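Local coordinates for Myo-inositol phosphohydrolase (Mitsuokella multacida, PDB 4WU3), which binds inositol-(1,3,4,5)-tetrakisphosphate and, as a phosphatase of the protein-tyrosine-phosphatase-like phytase family, probably removes phosphate from inositol hexakisphosphate, at residues V265-I270 with H306-V311. The protein carries 2 engineered substitutions. Residues are numbered along the deposited sequence; the frame is centred on the assembly and turned at random.
Sequences VSFDDI and HFYDYV
Tyr308 reaches from helix 291-313 to Phe267 at the N-capped start of helix 267-276, a helix-to-helix contact in a protein of the protein-tyrosine-phosphatase-like phytase family, where helix 247-261 also packs against both segments. The first torsion of Tyr308 sets CG anti to the backbone N (chi1 -177°), which carries the phenol ring across to the backbone of Phe267. Phe267 CB sits over the centre of one face in a CH-pi contact, 3.7 Å from the Tyr308 ring centroid. The Phe267 ring then turns its edge toward that same face, an offset edge-to-face pair with planes at 67°, and Phe267 CD1 lies 3.7 Å from Tyr308 CB. The Phe267 side chain also touches Val304 and Gln305 of helix 291-313, so a large apolar residue suits this place. At the rim of the tyrosine, Ile270 CD1 adds an aliphatic touch near the ring plane. Ser266, as N-cap, accepts from Asp269 N through OG, which helps hold the first turn of the helix. A phenylalanine in place of Tyr308 would probably leave the Val265 carbonyl without its phenolic donor. Tyr308 OH donates to Val265 O at 2.8 Å, tilted out of the carbonyl plane, with a C=O...donor angle of 133°.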
loop_
_atom_site.group_PDB
_atom_site.type_symbol
_atom_site.label_atom_id
_atom_site.label_comp_id
_atom_site.label_asym_id
_atom_site.label_seq_id
_atom_site.Cartn_x
_atom_site.Cartn_y
_atom_site.Cartn_z
ATOM N N VAL A 265 0.498 28.581 10.792
ATOM C CA VAL A 265 1.111 28.234 9.503
ATOM C C VAL A 265 0.302 27.174 8.767
ATOM O O VAL A 265 -0.187 26.216 9.365
ATOM C CB VAL A 265 2.566 27.744 9.712
ATOM C CG1 VAL A 265 3.225 27.402 8.393
ATOM C CG2 VAL A 265 3.369 28.808 10.442
ATOM N N SER A 266 0.175 27.332 7.459
ATOM C CA SER A 266 -0.626 26.405 6.677
ATOM C C SER A 266 0.065 25.060 6.505
ATOM O O SER A 266 1.288 24.945 6.594
ATOM C CB SER A 266 -0.920 26.988 5.310
ATOM O OG SER A 266 0.256 26.992 4.528
ATOM N N PHE A 267 -0.737 24.040 6.248
ATOM C CA PHE A 267 -0.229 22.705 5.995
ATOM C C PHE A 267 0.778 22.706 4.848
ATOM O O PHE A 267 1.876 22.165 4.972
ATOM C CB PHE A 267 -1.388 21.741 5.693
ATOM C CG PHE A 267 -0.933 20.383 5.255
ATOM C CD1 PHE A 267 -0.389 19.495 6.169
ATOM C CD2 PHE A 267 -1.037 20.001 3.937
ATOM C CE1 PHE A 267 0.047 18.253 5.770
ATOM C CE2 PHE A 267 -0.601 18.763 3.531
ATOM C CZ PHE A 267 -0.050 17.892 4.445
ATOM N N ASP A 268 0.416 23.338 3.738
ATOM C CA ASP A 268 1.288 23.357 2.566
ATOM C C ASP A 268 2.653 23.983 2.849
ATOM O O ASP A 268 3.665 23.541 2.315
ATOM C CB ASP A 268 0.607 24.110 1.422
ATOM C CG ASP A 268 -0.522 23.316 0.795
ATOM O OD1 ASP A 268 -0.579 22.081 1.010
ATOM O OD2 ASP A 268 -1.353 23.920 0.083
ATOM N N ASP A 269 2.671 25.027 3.669
ATOM C CA ASP A 269 3.900 25.730 3.962
ATOM C C ASP A 269 4.808 24.829 4.789
ATOM O O ASP A 269 6.021 24.755 4.562
ATOM C CB ASP A 269 3.604 27.052 4.682
ATOM C CG ASP A 269 3.251 28.190 3.710
ATOM O OD1 ASP A 269 3.340 27.988 2.466
ATOM O OD2 ASP A 269 2.881 29.287 4.189
ATOM N N ILE A 270 4.219 24.114 5.733
ATOM C CA ILE A 270 4.999 23.214 6.554
ATOM C C ILE A 270 5.665 22.133 5.687
ATOM O O ILE A 270 6.870 21.919 5.770
ATOM C CB ILE A 270 4.125 22.611 7.669
ATOM C CG1 ILE A 270 3.733 23.712 8.666
ATOM C CG2 ILE A 270 4.875 21.505 8.383
ATOM C CD1 ILE A 270 2.912 23.225 9.846
ATOM N N HIS A 306 -3.942 14.407 7.959
ATOM C CA HIS A 306 -4.863 14.092 9.049
ATOM C C HIS A 306 -4.308 14.545 10.390
ATOM O O HIS A 306 -5.059 15.039 11.227
ATOM C CB HIS A 306 -5.171 12.596 9.103
ATOM C CG HIS A 306 -5.810 12.067 7.860
ATOM N ND1 HIS A 306 -6.856 12.707 7.231
ATOM C CD2 HIS A 306 -5.556 10.954 7.134
ATOM C CE1 HIS A 306 -7.212 12.012 6.164
ATOM N NE2 HIS A 306 -6.439 10.944 6.083
ATOM N N PHE A 307 -3.007 14.361 10.600
ATOM C CA PHE A 307 -2.362 14.851 11.820
ATOM C C PHE A 307 -2.475 16.375 11.927
ATOM O O PHE A 307 -2.736 16.903 13.016
ATOM C CB PHE A 307 -0.888 14.430 11.871
ATOM C CG PHE A 307 -0.203 14.766 13.172
ATOM C CD1 PHE A 307 -0.359 13.957 14.285
ATOM C CD2 PHE A 307 0.594 15.885 13.278
ATOM C CE1 PHE A 307 0.271 14.269 15.481
ATOM C CE2 PHE A 307 1.215 16.202 14.470
ATOM C CZ PHE A 307 1.058 15.394 15.573
ATOM N N TYR A 308 -2.280 17.086 10.814
ATOM C CA TYR A 308 -2.466 18.549 10.802
ATOM C C TYR A 308 -3.864 18.944 11.284
ATOM O O TYR A 308 -4.021 19.793 12.183
ATOM C CB TYR A 308 -2.253 19.109 9.399
ATOM C CG TYR A 308 -2.342 20.614 9.304
ATOM C CD1 TYR A 308 -1.236 21.409 9.575
ATOM C CD2 TYR A 308 -3.525 21.247 8.932
ATOM C CE1 TYR A 308 -1.300 22.784 9.479
ATOM C CE2 TYR A 308 -3.596 22.630 8.834
ATOM C CZ TYR A 308 -2.475 23.391 9.103
ATOM O OH TYR A 308 -2.525 24.771 9.016
ATOM N N ASP A 309 -4.872 18.325 10.671
ATOM C CA ASP A 309 -6.267 18.534 11.055
ATOM C C ASP A 309 -6.503 18.229 12.536
ATOM O O ASP A 309 -7.216 18.961 13.201
ATOM C CB ASP A 309 -7.203 17.677 10.192
ATOM C CG ASP A 309 -7.250 18.131 8.760
ATOM O OD1 ASP A 309 -6.769 19.232 8.488
ATOM O OD2 ASP A 309 -7.751 17.386 7.898
ATOM N N TYR A 310 -5.908 17.150 13.036
ATOM C CA TYR A 310 -6.074 16.753 14.429
ATOM C C TYR A 310 -5.532 17.823 15.370
ATOM O O TYR A 310 -6.193 18.207 16.338
ATOM C CB TYR A 310 -5.354 15.436 14.710
ATOM C CG TYR A 310 -5.121 15.198 16.178
ATOM C CD1 TYR A 310 -6.165 14.844 17.016
ATOM C CD2 TYR A 310 -3.847 15.326 16.731
ATOM C CE1 TYR A 310 -5.956 14.629 18.358
ATOM C CE2 TYR A 310 -3.631 15.104 18.076
ATOM C CZ TYR A 310 -4.690 14.757 18.883
ATOM O OH TYR A 310 -4.483 14.557 20.230
ATOM N N VAL A 311 -4.331 18.310 15.090
ATOM C CA VAL A 311 -3.746 19.341 15.924
ATOM C C VAL A 311 -4.567 20.631 15.802
ATOM O O VAL A 311 -4.820 21.305 16.803
ATOM C CB VAL A 311 -2.264 19.575 15.601
ATOM C CG1 VAL A 311 -1.703 20.705 16.460
ATOM C CG2 VAL A 311 -1.475 18.295 15.863
#